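Local atomic coordinates of protein SAWADEE HOMEODOMAIN HOMOLOG 1 (Arabidopsis thaliana, PDB entry 4IUP), a protein that binds methylated histone H3 tails through its SAWADEE domain, the part described here, and acts with RNA polymerase IV in RNA-directed DNA methylation. Residues G100-D103 / C107-V110; I61-S66 / L124-I129; C79-E84 / L88-H93. The protein carries 2 engineered substitutions. All blocks are in the same frame, centred on the assembly; numbering follows the deposited sequence.

Contact 1: residues G100-D103 / C107-V110. With ZN (zinc ion), chain D.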
ATOM      1  N   GLY A 100       5.353  21.803   3.541  1.00 15.87           N
ATOM      2  CA  GLY A 100       4.492  22.932   3.885  1.00 17.75           C
ATOM      3  C   GLY A 100       4.671  23.424   5.309  1.00 18.50           C
ATOM      4  O   GLY A 100       5.376  22.806   6.108  1.00 15.95           O
ATOM      5  N   ILE A 101       4.042  24.557   5.613  1.00 13.79           N
ATOM      6  CA  ILE A 101       3.995  25.081   6.975  1.00 16.91           C
ATOM      7  C   ILE A 101       2.731  24.546   7.642  1.00 14.85           C
ATOM      8  O   ILE A 101       1.614  24.900   7.254  1.00 15.37           O
ATOM      9  CB  ILE A 101       3.991  26.635   6.990  1.00 29.36           C
ATOM     10  CG1 ILE A 101       5.237  27.186   6.288  1.00 30.74           C
ATOM     11  CG2 ILE A 101       3.879  27.172   8.428  1.00 24.24           C
ATOM     12  CD1 ILE A 101       5.098  28.635   5.821  1.00 34.72           C
ATOM     13  N   HIS A 102       2.904  23.681   8.635  1.00 14.25           N
ATOM     14  CA  HIS A 102       1.754  23.095   9.320  1.00 11.32           C
ATOM     15  C   HIS A 102       2.113  22.583  10.708  1.00 12.87           C
ATOM     16  O   HIS A 102       3.296  22.448  11.047  1.00 15.52           O
ATOM     17  CB  HIS A 102       1.136  21.969   8.475  1.00  9.77           C
ATOM     18  CG  HIS A 102       1.825  20.648   8.623  1.00  9.43           C
ATOM     19  ND1 HIS A 102       1.665  19.849   9.733  1.00  9.27           N
ATOM     20  CD2 HIS A 102       2.657  19.974   7.793  1.00 10.11           C
ATOM     21  CE1 HIS A 102       2.377  18.745   9.589  1.00 10.37           C
ATOM     22  NE2 HIS A 102       2.989  18.794   8.418  1.00 10.07           N
ATOM     23  N   ASP A 103       1.083  22.295  11.496  1.00 14.15           N
ATOM     24  CA  ASP A 103       1.258  21.774  12.849  1.00 15.81           C
ATOM     25  C   ASP A 103       0.861  20.295  12.925  1.00 12.09           C
ATOM     26  O   ASP A 103       0.838  19.602  11.907  1.00 16.50           O
ATOM     27  CB  ASP A 103       0.485  22.629  13.880  1.00 15.35           C
ATOM     28  CG  ASP A 103      -1.041  22.542  13.728  1.00 24.82           C
ATOM     29  OD1 ASP A 103      -1.556  21.774  12.888  1.00 26.97           O
ATOM     30  OD2 ASP A 103      -1.744  23.255  14.480  1.00 34.02           O
ATOM     31  N   CYS A 107      -1.278  17.613   7.897  1.00  6.56           N
ATOM     32  CA  CYS A 107      -0.113  17.812   7.047  1.00  8.17           C
ATOM     33  C   CYS A 107      -0.549  18.379   5.697  1.00 11.41           C
ATOM     34  O   CYS A 107      -1.490  17.870   5.088  1.00 14.14           O
ATOM     35  CB  CYS A 107       0.645  16.497   6.874  1.00  8.60           C
ATOM     36  SG  CYS A 107       1.940  16.531   5.626  1.00 11.16           S
ATOM     37  N   ASN A 108       0.123  19.447   5.256  1.00 10.04           N
ATOM     38  CA  ASN A 108      -0.108  20.038   3.933  1.00 12.06           C
ATOM     39  C   ASN A 108       1.101  19.911   2.998  1.00 15.22           C
ATOM     40  O   ASN A 108       1.206  20.626   1.993  1.00 12.89           O
ATOM     41  CB  ASN A 108      -0.591  21.502   4.037  1.00 14.33           C
ATOM     42  CG  ASN A 108       0.426  22.429   4.698  1.00 18.68           C
ATOM     43  OD1 ASN A 108       1.511  22.008   5.106  1.00 16.55           O
ATOM     44  ND2 ASN A 108       0.073  23.711   4.801  1.00 17.60           N
ATOM     45  N   CYS A 109       2.018  19.002   3.333  1.00 10.79           N
ATOM     46  CA  CYS A 109       3.117  18.662   2.435  1.00  8.65           C
ATOM     47  C   CYS A 109       2.558  17.946   1.203  1.00 14.05           C
ATOM     48  O   CYS A 109       1.504  17.282   1.280  1.00 13.78           O
ATOM     49  CB  CYS A 109       4.164  17.794   3.144  1.00 11.58           C
ATOM     50  SG  CYS A 109       4.941  18.593   4.574  1.00 11.50           S
ATOM     51  N   VAL A 110       3.234  18.112   0.067  1.00  9.92           N
ATOM     52  CA  VAL A 110       2.808  17.482  -1.186  1.00  9.68           C
ATOM     53  C   VAL A 110       3.842  16.443  -1.629  1.00 10.06           C
ATOM     54  O   VAL A 110       5.012  16.764  -1.840  1.00 10.91           O
ATOM     55  CB  VAL A 110       2.573  18.524  -2.317  1.00 16.56           C
ATOM     56  CG1 VAL A 110       2.085  17.840  -3.596  1.00 18.46           C
ATOM     57  CG2 VAL A 110       1.570  19.588  -1.881  1.00 18.06           C
TER
HETATM   58 ZN    ZN D 302       3.901  17.606   6.414  1.00 12.79          ZN

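Contact 2: residues I61-S66 / L124-I129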
ATOM      1  N   ILE A  61       0.897   1.320   7.140  1.00  7.42           N
ATOM      2  CA  ILE A  61       0.606   2.068   8.367  1.00  7.98           C
ATOM      3  C   ILE A  61       0.320   3.553   8.064  1.00  9.46           C
ATOM      4  O   ILE A  61       1.095   4.191   7.354  1.00  9.09           O
ATOM      5  CB  ILE A  61       1.801   1.954   9.362  1.00 10.54           C
ATOM      6  CG1 ILE A  61       2.099   0.481   9.691  1.00 15.49           C
ATOM      7  CG2 ILE A  61       1.556   2.779  10.638  1.00 12.18           C
ATOM      8  CD1 ILE A  61       3.402   0.250  10.452  1.00 14.65           C
ATOM      9  N   PRO A  62      -0.791   4.110   8.604  1.00 11.48           N
ATOM     10  CA  PRO A  62      -1.043   5.544   8.401  1.00  6.86           C
ATOM     11  C   PRO A  62       0.049   6.411   9.042  1.00 10.11           C
ATOM     12  O   PRO A  62       0.650   6.015  10.044  1.00 11.49           O
ATOM     13  CB  PRO A  62      -2.387   5.770   9.105  1.00 13.19           C
ATOM     14  CG  PRO A  62      -3.050   4.410   9.089  1.00 14.02           C
ATOM     15  CD  PRO A  62      -1.888   3.470   9.352  1.00 10.66           C
ATOM     16  N   VAL A  63       0.313   7.565   8.447  1.00  7.38           N
ATOM     17  CA  VAL A  63       1.318   8.485   8.964  1.00  7.49           C
ATOM     18  C   VAL A  63       0.599   9.699   9.548  1.00 11.50           C
ATOM     19  O   VAL A  63      -0.218  10.321   8.874  1.00 11.67           O
ATOM     20  CB  VAL A  63       2.315   8.910   7.859  1.00  9.09           C
ATOM     21  CG1 VAL A  63       3.427   9.795   8.431  1.00 12.11           C
ATOM     22  CG2 VAL A  63       2.940   7.676   7.189  1.00 13.74           C
ATOM     23  N   GLU A  64       0.888  10.017  10.807  1.00 12.57           N
ATOM     24  CA  GLU A  64       0.281  11.174  11.474  1.00 10.01           C
ATOM     25  C   GLU A  64       0.987  12.475  11.081  1.00 11.22           C
ATOM     26  O   GLU A  64       2.182  12.462  10.775  1.00 13.76           O
ATOM     27  CB  GLU A  64       0.291  10.985  12.997  1.00 13.58           C
ATOM     28  CG  GLU A  64      -0.547   9.795  13.498  1.00 29.22           C
ATOM     29  CD  GLU A  64      -2.010   9.847  13.052  1.00 45.94           C
ATOM     30  OE1 GLU A  64      -2.648  10.917  13.185  1.00 46.95           O
ATOM     31  OE2 GLU A  64      -2.524   8.806  12.572  1.00 52.47           O
ATOM     32  N   PRO A  65       0.262  13.610  11.087  1.00 11.21           N
ATOM     33  CA  PRO A  65       0.900  14.858  10.637  1.00 10.99           C
ATOM     34  C   PRO A  65       2.220  15.191  11.343  1.00 13.27           C
ATOM     35  O   PRO A  65       3.149  15.678  10.694  1.00 15.04           O
ATOM     36  CB  PRO A  65      -0.165  15.917  10.931  1.00 14.43           C
ATOM     37  CG  PRO A  65      -1.456  15.169  10.836  1.00 12.86           C
ATOM     38  CD  PRO A  65      -1.165  13.811  11.406  1.00 11.23           C
ATOM     39  N   SER A  66       2.312  14.903  12.643  1.00 13.91           N
ATOM     40  CA  SER A  66       3.511  15.206  13.434  1.00 22.30           C
ATOM     41  C   SER A  66       4.735  14.372  13.039  1.00 20.63           C
ATOM     42  O   SER A  66       5.864  14.689  13.433  1.00 20.95           O
ATOM     43  CB  SER A  66       3.232  15.024  14.927  1.00 21.13           C
ATOM     44  OG  SER A  66       2.974  13.663  15.223  1.00 26.78           O
ATOM     45  N   LEU A 124       0.157  13.662  -4.163  1.00 13.36           N
ATOM     46  CA  LEU A 124      -0.718  13.203  -3.085  1.00 12.42           C
ATOM     47  C   LEU A 124      -0.404  13.891  -1.764  1.00 14.91           C
ATOM     48  O   LEU A 124       0.741  14.273  -1.498  1.00 11.66           O
ATOM     49  CB  LEU A 124      -0.612  11.680  -2.908  1.00  5.16           C
ATOM     50  CG  LEU A 124      -1.083  10.790  -4.072  1.00  6.64           C
ATOM     51  CD1 LEU A 124      -0.807   9.330  -3.772  1.00  7.73           C
ATOM     52  CD2 LEU A 124      -2.559  10.996  -4.348  1.00  8.68           C
ATOM     53  N   GLY A 125      -1.431  14.048  -0.939  1.00  8.82           N
ATOM     54  CA  GLY A 125      -1.240  14.505   0.428  1.00  9.23           C
ATOM     55  C   GLY A 125      -0.988  13.318   1.345  1.00  9.92           C
ATOM     56  O   GLY A 125      -1.181  12.146   0.956  1.00  8.52           O
ATOM     57  N   LEU A 126      -0.568  13.619   2.569  1.00  5.99           N
ATOM     58  CA  LEU A 126      -0.296  12.586   3.562  1.00  9.61           C
ATOM     59  C   LEU A 126      -1.527  11.701   3.805  1.00  6.33           C
ATOM     60  O   LEU A 126      -1.400  10.517   4.122  1.00  8.82           O
ATOM     61  CB  LEU A 126       0.176  13.209   4.886  1.00  5.88           C
ATOM     62  CG  LEU A 126       0.848  12.236   5.866  1.00  9.01           C
ATOM     63  CD1 LEU A 126       2.154  11.707   5.281  1.00  5.58           C
ATOM     64  CD2 LEU A 126       1.080  12.904   7.220  1.00 11.51           C
ATOM     65  N   GLU A 127      -2.709  12.281   3.634  1.00  9.02           N
ATOM     66  CA  GLU A 127      -3.967  11.585   3.924  1.00 11.60           C
ATOM     67  C   GLU A 127      -4.315  10.483   2.909  1.00 10.60           C
ATOM     68  O   GLU A 127      -5.294   9.761   3.091  1.00 13.47           O
ATOM     69  CB  GLU A 127      -5.119  12.594   4.065  1.00  9.43           C
ATOM     70  CG  GLU A 127      -5.696  13.151   2.747  1.00  6.58           C
ATOM     71  CD  GLU A 127      -4.804  14.164   2.032  1.00 17.14           C
ATOM     72  OE1 GLU A 127      -3.840  14.691   2.637  1.00 14.90           O
ATOM     73  OE2 GLU A 127      -5.087  14.445   0.843  1.00 18.99           O
ATOM     74  N   ARG A 128      -3.524  10.368   1.844  1.00  8.18           N
ATOM     75  CA  ARG A 128      -3.734   9.334   0.828  1.00  7.65           C
ATOM     76  C   ARG A 128      -2.560   8.365   0.692  1.00 11.68           C
ATOM     77  O   ARG A 128      -2.503   7.580  -0.247  1.00  8.04           O
ATOM     78  CB  ARG A 128      -4.066   9.965  -0.532  1.00  5.86           C
ATOM     79  CG  ARG A 128      -5.393  10.710  -0.524  1.00  8.14           C
ATOM     80  CD  ARG A 128      -6.032  10.870  -1.897  1.00 10.52           C
ATOM     81  NE  ARG A 128      -7.349  11.481  -1.725  1.00 16.81           N
ATOM     82  CZ  ARG A 128      -8.376  11.378  -2.568  1.00 23.11           C
ATOM     83  NH1 ARG A 128      -8.273  10.688  -3.703  1.00 19.82           N
ATOM     84  NH2 ARG A 128      -9.517  11.985  -2.266  1.00 16.16           N
ATOM     85  N   ILE A 129      -1.621   8.420   1.628  1.00  9.38           N
ATOM     86  CA  ILE A 129      -0.463   7.538   1.570  1.00  9.57           C
ATOM     87  C   ILE A 129      -0.210   6.843   2.914  1.00 12.64           C
ATOM     88  O   ILE A 129      -0.450   7.420   3.977  1.00 12.82           O
ATOM     89  CB  ILE A 129       0.810   8.268   1.041  1.00 12.53           C
ATOM     90  CG1 ILE A 129       1.241   9.407   1.974  1.00  9.78           C
ATOM     91  CG2 ILE A 129       0.596   8.799  -0.396  1.00  9.62           C
ATOM     92  CD1 ILE A 129       2.529  10.109   1.519  1.00  7.51           C
TER
HETATM   93  O   HOH W   1      -1.248   8.353   6.363  1.00 13.45           O

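Contact 3: residues C79-E84 / L88-H93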
ATOM      1  N   CYS A  79      -0.456   3.785  -1.745  1.00  8.44           N
ATOM      2  CA  CYS A  79      -1.082   5.039  -2.158  1.00  6.92           C
ATOM      3  C   CYS A  79      -2.516   4.850  -2.612  1.00 10.22           C
ATOM      4  O   CYS A  79      -2.827   3.910  -3.355  1.00  8.15           O
ATOM      5  CB  CYS A  79      -0.297   5.666  -3.311  1.00 11.85           C
ATOM      6  SG  CYS A  79       1.444   5.885  -2.994  1.00 14.87           S
ATOM      7  N   PHE A  80      -3.383   5.754  -2.172  1.00  6.79           N
ATOM      8  CA  PHE A  80      -4.777   5.748  -2.602  1.00  8.64           C
ATOM      9  C   PHE A  80      -4.898   6.383  -3.983  1.00 14.25           C
ATOM     10  O   PHE A  80      -4.783   7.606  -4.131  1.00  8.47           O
ATOM     11  CB  PHE A  80      -5.665   6.463  -1.580  1.00  8.95           C
ATOM     12  CG  PHE A  80      -7.136   6.386  -1.891  1.00  9.95           C
ATOM     13  CD1 PHE A  80      -7.787   5.158  -1.943  1.00 11.36           C
ATOM     14  CD2 PHE A  80      -7.871   7.543  -2.124  1.00 11.60           C
ATOM     15  CE1 PHE A  80      -9.145   5.080  -2.219  1.00 11.31           C
ATOM     16  CE2 PHE A  80      -9.243   7.474  -2.410  1.00 10.20           C
ATOM     17  CZ  PHE A  80      -9.875   6.248  -2.449  1.00 12.52           C
ATOM     18  N   GLN A  81      -5.129   5.536  -4.983  1.00  7.34           N
ATOM     19  CA  GLN A  81      -5.157   5.941  -6.386  1.00  9.53           C
ATOM     20  C   GLN A  81      -6.596   5.954  -6.879  1.00 13.70           C
ATOM     21  O   GLN A  81      -7.190   4.901  -7.129  1.00 11.74           O
ATOM     22  CB  GLN A  81      -4.306   4.978  -7.223  1.00  9.55           C
ATOM     23  CG  GLN A  81      -4.120   5.369  -8.701  1.00 13.48           C
ATOM     24  CD  GLN A  81      -3.532   4.238  -9.522  1.00 16.14           C
ATOM     25  OE1 GLN A  81      -2.317   4.178  -9.753  1.00 22.76           O
ATOM     26  NE2 GLN A  81      -4.381   3.325  -9.950  1.00  9.35           N
ATOM     27  N   GLU A  82      -7.148   7.157  -7.012  1.00  7.93           N
ATOM     28  CA  GLU A  82      -8.531   7.332  -7.440  1.00 10.27           C
ATOM     29  C   GLU A  82      -8.574   7.873  -8.865  1.00 11.86           C
ATOM     30  O   GLU A  82      -8.026   8.937  -9.148  1.00 13.54           O
ATOM     31  CB  GLU A  82      -9.270   8.264  -6.474  1.00 15.18           C
ATOM     32  CG  GLU A  82     -10.765   8.396  -6.754  1.00 24.10           C
ATOM     33  CD  GLU A  82     -11.532   9.020  -5.603  1.00 27.59           C
ATOM     34  OE1 GLU A  82     -11.003   9.947  -4.946  1.00 26.55           O
ATOM     35  OE2 GLU A  82     -12.674   8.582  -5.364  1.00 26.76           O
ATOM     36  N   ARG A  83      -9.214   7.122  -9.758  1.00 12.75           N
ATOM     37  CA  ARG A  83      -9.303   7.481 -11.177  1.00 20.44           C
ATOM     38  C   ARG A  83     -10.678   7.114 -11.691  1.00 20.53           C
ATOM     39  O   ARG A  83     -11.074   5.949 -11.604  1.00 21.02           O
ATOM     40  CB  ARG A  83      -8.255   6.728 -12.000  1.00 22.62           C
ATOM     41  CG  ARG A  83      -6.842   7.160 -11.743  1.00 28.05           C
ATOM     42  CD  ARG A  83      -5.842   6.253 -12.426  1.00 27.21           C
ATOM     43  NE  ARG A  83      -4.492   6.763 -12.228  1.00 25.93           N
ATOM     44  CZ  ARG A  83      -3.376   6.135 -12.580  1.00 28.31           C
ATOM     45  NH1 ARG A  83      -3.420   4.945 -13.166  1.00 25.20           N
ATOM     46  NH2 ARG A  83      -2.206   6.710 -12.341  1.00 27.04           N
ATOM     47  N   GLU A  84     -11.375   8.084 -12.240  1.00 20.69           N
ATOM     48  CA  GLU A  84     -12.726   7.876 -12.668  1.00 25.46           C
ATOM     49  C   GLU A  84     -13.523   7.337 -11.432  1.00 37.54           C
ATOM     50  O   GLU A  84     -13.440   7.903 -10.377  1.00 41.76           O
ATOM     51  CB  GLU A  84     -12.708   7.037 -13.966  1.00 24.92           C
ATOM     52  CG  GLU A  84     -12.077   7.836 -15.152  1.00 42.03           C
ATOM     53  CD  GLU A  84     -11.922   7.089 -16.525  1.00 51.15           C
ATOM     54  OE1 GLU A  84     -11.473   5.958 -16.611  1.00 39.29           O
ATOM     55  OE2 GLU A  84     -12.239   7.710 -17.546  1.00 59.05           O
ATOM     56  N   LEU A  88      -8.199   2.422  -6.040  1.00 11.45           N
ATOM     57  CA  LEU A  88      -7.333   1.307  -5.651  1.00  8.25           C
ATOM     58  C   LEU A  88      -6.203   1.777  -4.737  1.00  8.91           C
ATOM     59  O   LEU A  88      -5.771   2.924  -4.825  1.00 13.93           O
ATOM     60  CB  LEU A  88      -6.744   0.638  -6.901  1.00  8.22           C
ATOM     61  CG  LEU A  88      -7.743   0.144  -7.956  1.00 13.52           C
ATOM     62  CD1 LEU A  88      -7.006  -0.290  -9.218  1.00 18.52           C
ATOM     63  CD2 LEU A  88      -8.614  -0.987  -7.410  1.00 16.23           C
ATOM     64  N   TYR A  89      -5.750   0.899  -3.849  1.00  3.70           N
ATOM     65  CA  TYR A  89      -4.565   1.172  -3.043  1.00  5.24           C
ATOM     66  C   TYR A  89      -3.403   0.449  -3.714  1.00  8.75           C
ATOM     67  O   TYR A  89      -3.388  -0.784  -3.770  1.00  8.33           O
ATOM     68  CB  TYR A  89      -4.762   0.705  -1.596  1.00 11.54           C
ATOM     69  CG  TYR A  89      -5.747   1.542  -0.798  1.00  9.41           C
ATOM     70  CD1 TYR A  89      -7.123   1.312  -0.891  1.00  9.17           C
ATOM     71  CD2 TYR A  89      -5.303   2.557   0.049  1.00  4.87           C
ATOM     72  CE1 TYR A  89      -8.040   2.075  -0.157  1.00 11.13           C
ATOM     73  CE2 TYR A  89      -6.210   3.330   0.791  1.00  7.53           C
ATOM     74  CZ  TYR A  89      -7.570   3.079   0.683  1.00 11.38           C
ATOM     75  OH  TYR A  89      -8.463   3.837   1.406  1.00 11.04           O
ATOM     76  N   CYS A  90      -2.449   1.234  -4.222  1.00  7.94           N
ATOM     77  CA  CYS A  90      -1.372   0.762  -5.095  1.00  5.89           C
ATOM     78  C   CYS A  90      -0.012   1.216  -4.590  1.00  7.27           C
ATOM     79  O   CYS A  90       0.113   2.288  -3.994  1.00  9.57           O
ATOM     80  CB  CYS A  90      -1.547   1.349  -6.509  1.00 12.09           C
ATOM     81  SG  CYS A  90      -3.121   1.013  -7.270  1.00 33.10           S
ATOM     82  N   ASP A  91       1.020   0.428  -4.872  1.00  6.61           N
ATOM     83  CA  ASP A  91       2.382   0.803  -4.493  1.00  7.55           C
ATOM     84  C   ASP A  91       2.930   1.922  -5.370  1.00  9.45           C
ATOM     85  O   ASP A  91       2.751   1.923  -6.590  1.00  7.54           O
ATOM     86  CB  ASP A  91       3.315  -0.410  -4.547  1.00 14.36           C
ATOM     87  CG  ASP A  91       3.160  -1.316  -3.337  1.00 16.48           C
ATOM     88  OD1 ASP A  91       2.486  -0.911  -2.360  1.00 17.72           O
ATOM     89  OD2 ASP A  91       3.718  -2.430  -3.356  1.00 17.82           O
ATOM     90  N   GLY A  92       3.596   2.875  -4.731  1.00 11.91           N
ATOM     91  CA  GLY A  92       4.286   3.944  -5.438  1.00  9.97           C
ATOM     92  C   GLY A  92       5.552   4.305  -4.689  1.00  9.77           C
ATOM     93  O   GLY A  92       5.746   3.883  -3.547  1.00 11.36           O
ATOM     94  N   HIS A  93       6.418   5.079  -5.330  1.00  8.24           N
ATOM     95  CA  HIS A  93       7.612   5.577  -4.664  1.00  7.51           C
ATOM     96  C   HIS A  93       7.588   7.089  -4.641  1.00  5.49           C
ATOM     97  O   HIS A  93       7.222   7.716  -5.628  1.00 11.82           O
ATOM     98  CB  HIS A  93       8.880   5.059  -5.348  1.00  9.52           C
ATOM     99  CG  HIS A  93       9.122   3.601  -5.121  1.00 16.99           C
ATOM    100  ND1 HIS A  93       8.615   2.625  -5.953  1.00 16.24           N
ATOM    101  CD2 HIS A  93       9.787   2.951  -4.137  1.00 14.92           C
ATOM    102  CE1 HIS A  93       8.974   1.436  -5.500  1.00 19.83           C
ATOM    103  NE2 HIS A  93       9.682   1.606  -4.397  1.00 19.02           N
TER

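Contact 1: residues G100-D103 / C107-V110
Gly-100 and Cys-109 bring the two arms of one loop together, their CA atoms 4.7 Å apart; both arms are irregular up to Val-110, where strand 110-115 begins. Their link is a hydrogen bond from Gly-100 N to Cys-109 SG, long at 3.4 Å but almost straight at 170°, as suits a large, soft thiolate acceptor. Glycine fits here because a CB on residue 100 would run into Asn-108 OD1. The same sulfur binds the zinc ion, as do Cys-107 SG at 2.4 Å and His-102 NE2 at 2.5 Å. Cys-68 completes a zinc site of three cysteines and one histidine, with Cys-107 and Cys-109 forming a Cys-X-Cys pair. Within that pair Cys-109 N donates to Cys-107 SG, so both sulfurs receive a backbone N-H, which would probably ease their negative charge. The zinc lies in the plane of the His-102 ring, while Cys-107 CA sits over the centre of one face, 3.5 Å from the centroid, in a CH-pi contact. Asn-108 runs alongside the histidine in the opposing direction, its amide plane almost perpendicular to the ring. Its CG lies between backbone N and carbonyl carbon (chi1 62°), which carries the amide back to the first arm, where ND2 donates to Ile-101 O at 3.1 Å from above the carbonyl plane. Asn-108 OD1, buried beside Gly-100 CA and His-102 CB, finds no polar partner.

Contact 2: residues I61-S66 / L124-I129
Leu-126 reaches across to Val-63 with both of its methyls, each doing a different job. CD1 lies against the branched face of the valine, 3.8 Å from Val-63 CB, and the two side chains cross at about a right angle. CD2 turns to the backbone instead, lying 3.3 Å from Val-63 O and 3.9 Å from Pro-65 CA. The leucine can do this because its CG stands anti to the backbone N (chi1 -164°), extending the fork away from the 3-10 turn at 126-127. Val-63 likewise sets CG1 opposite its own N (chi1 -176°), which places that methyl beside the leucine. Leu-126 also touches the zinc ligands Cys-68 and Cys-107, so this small apolar core backs the metal site. Cutting the leucine back to an alanine would probably open a gap beside Val-63 and leave the two cysteines without their apolar backing. A water accepts from Val-63 N at 2.7 Å; it lies 2.7 Å from Ile-129 O and probably donates to it, linking two atoms too far apart to bond directly. With no direct hydrogen bond between the segments, their fit depends on the shape of Leu-126 against Val-63 and on this water-mediated link.

Contact 3: residues C79-E84 / L88-H93
Phe-80 swings its ring out with CG anti to the backbone N (chi1 -175°), whereas Tyr-89 keeps CG beside its own N (chi1 -71°), and these two settings bring the rings together on one face of the hairpin. Phe-80 CD1 rests over a face of the tyrosine ring, offset toward the rim and 3.4 Å from Tyr-89 CZ. The planes meet at 47° with centroids 4.9 Å apart, an oblique pairing that is neither stacked nor edge-to-face. At this non-hydrogen-bonded pair, CA atoms 4.6 Å apart, both side chains leave on the same face, which lets the two rings meet. The hydrogen-bonded pairs flank it: Cys-79 with Cys-90, and Gln-81 with Leu-88, each joined by two backbone bonds. Of these four, Gln-81 N to Leu-88 O is the shortest at 2.7 Å. Tyr-89 CA adds a CA-H...O contact to Cys-79 O at 3.3 Å. On the other face lie Cys-79, Gln-81, Leu-88 and Cys-90; the long glutamine sets NE2 3.8 Å from Cys-90 SG, while Cys-79 SG lies 4.1 Å from Gly-92 N. Glycine suits that place because a CB there would lie close to the sulfur. In the antiparallel sheet of this tandem tudor domain, the hairpin lies between strand 129-131, beside 76-83, and strand 110-115, beside 86-98. Strand 110-115 sends Val-113 and Tyr-115 against Cys-79, with Tyr-115 also meeting Gln-81, and on the aromatic face Phe-80 packs against Arg-128, just before strand 129-131.

How the contacts relate
Contacts 1 and 2 are neighbours, their centres 11 Å apart. Leu-126 CD2 lies 3.6 Å from Cys-107 CB, so the apolar packing of contact 2 continues directly into the zinc site of contact 1; separately, Pro-65 O packs 3.4 Å from His-102 CE1. Contact 2 also reaches the hairpin of contact 3, through a probable hydrogen bond of 2.8 Å between Phe-80 N and Arg-128 O and a salt bridge from Arg-128 NH1 to Glu-82 OE1. Contacts 1 and 3 do not touch; about 10 Å separates their nearest atoms. Contact 2 touches both of the others and so links them, and the chain between its two segments contains both.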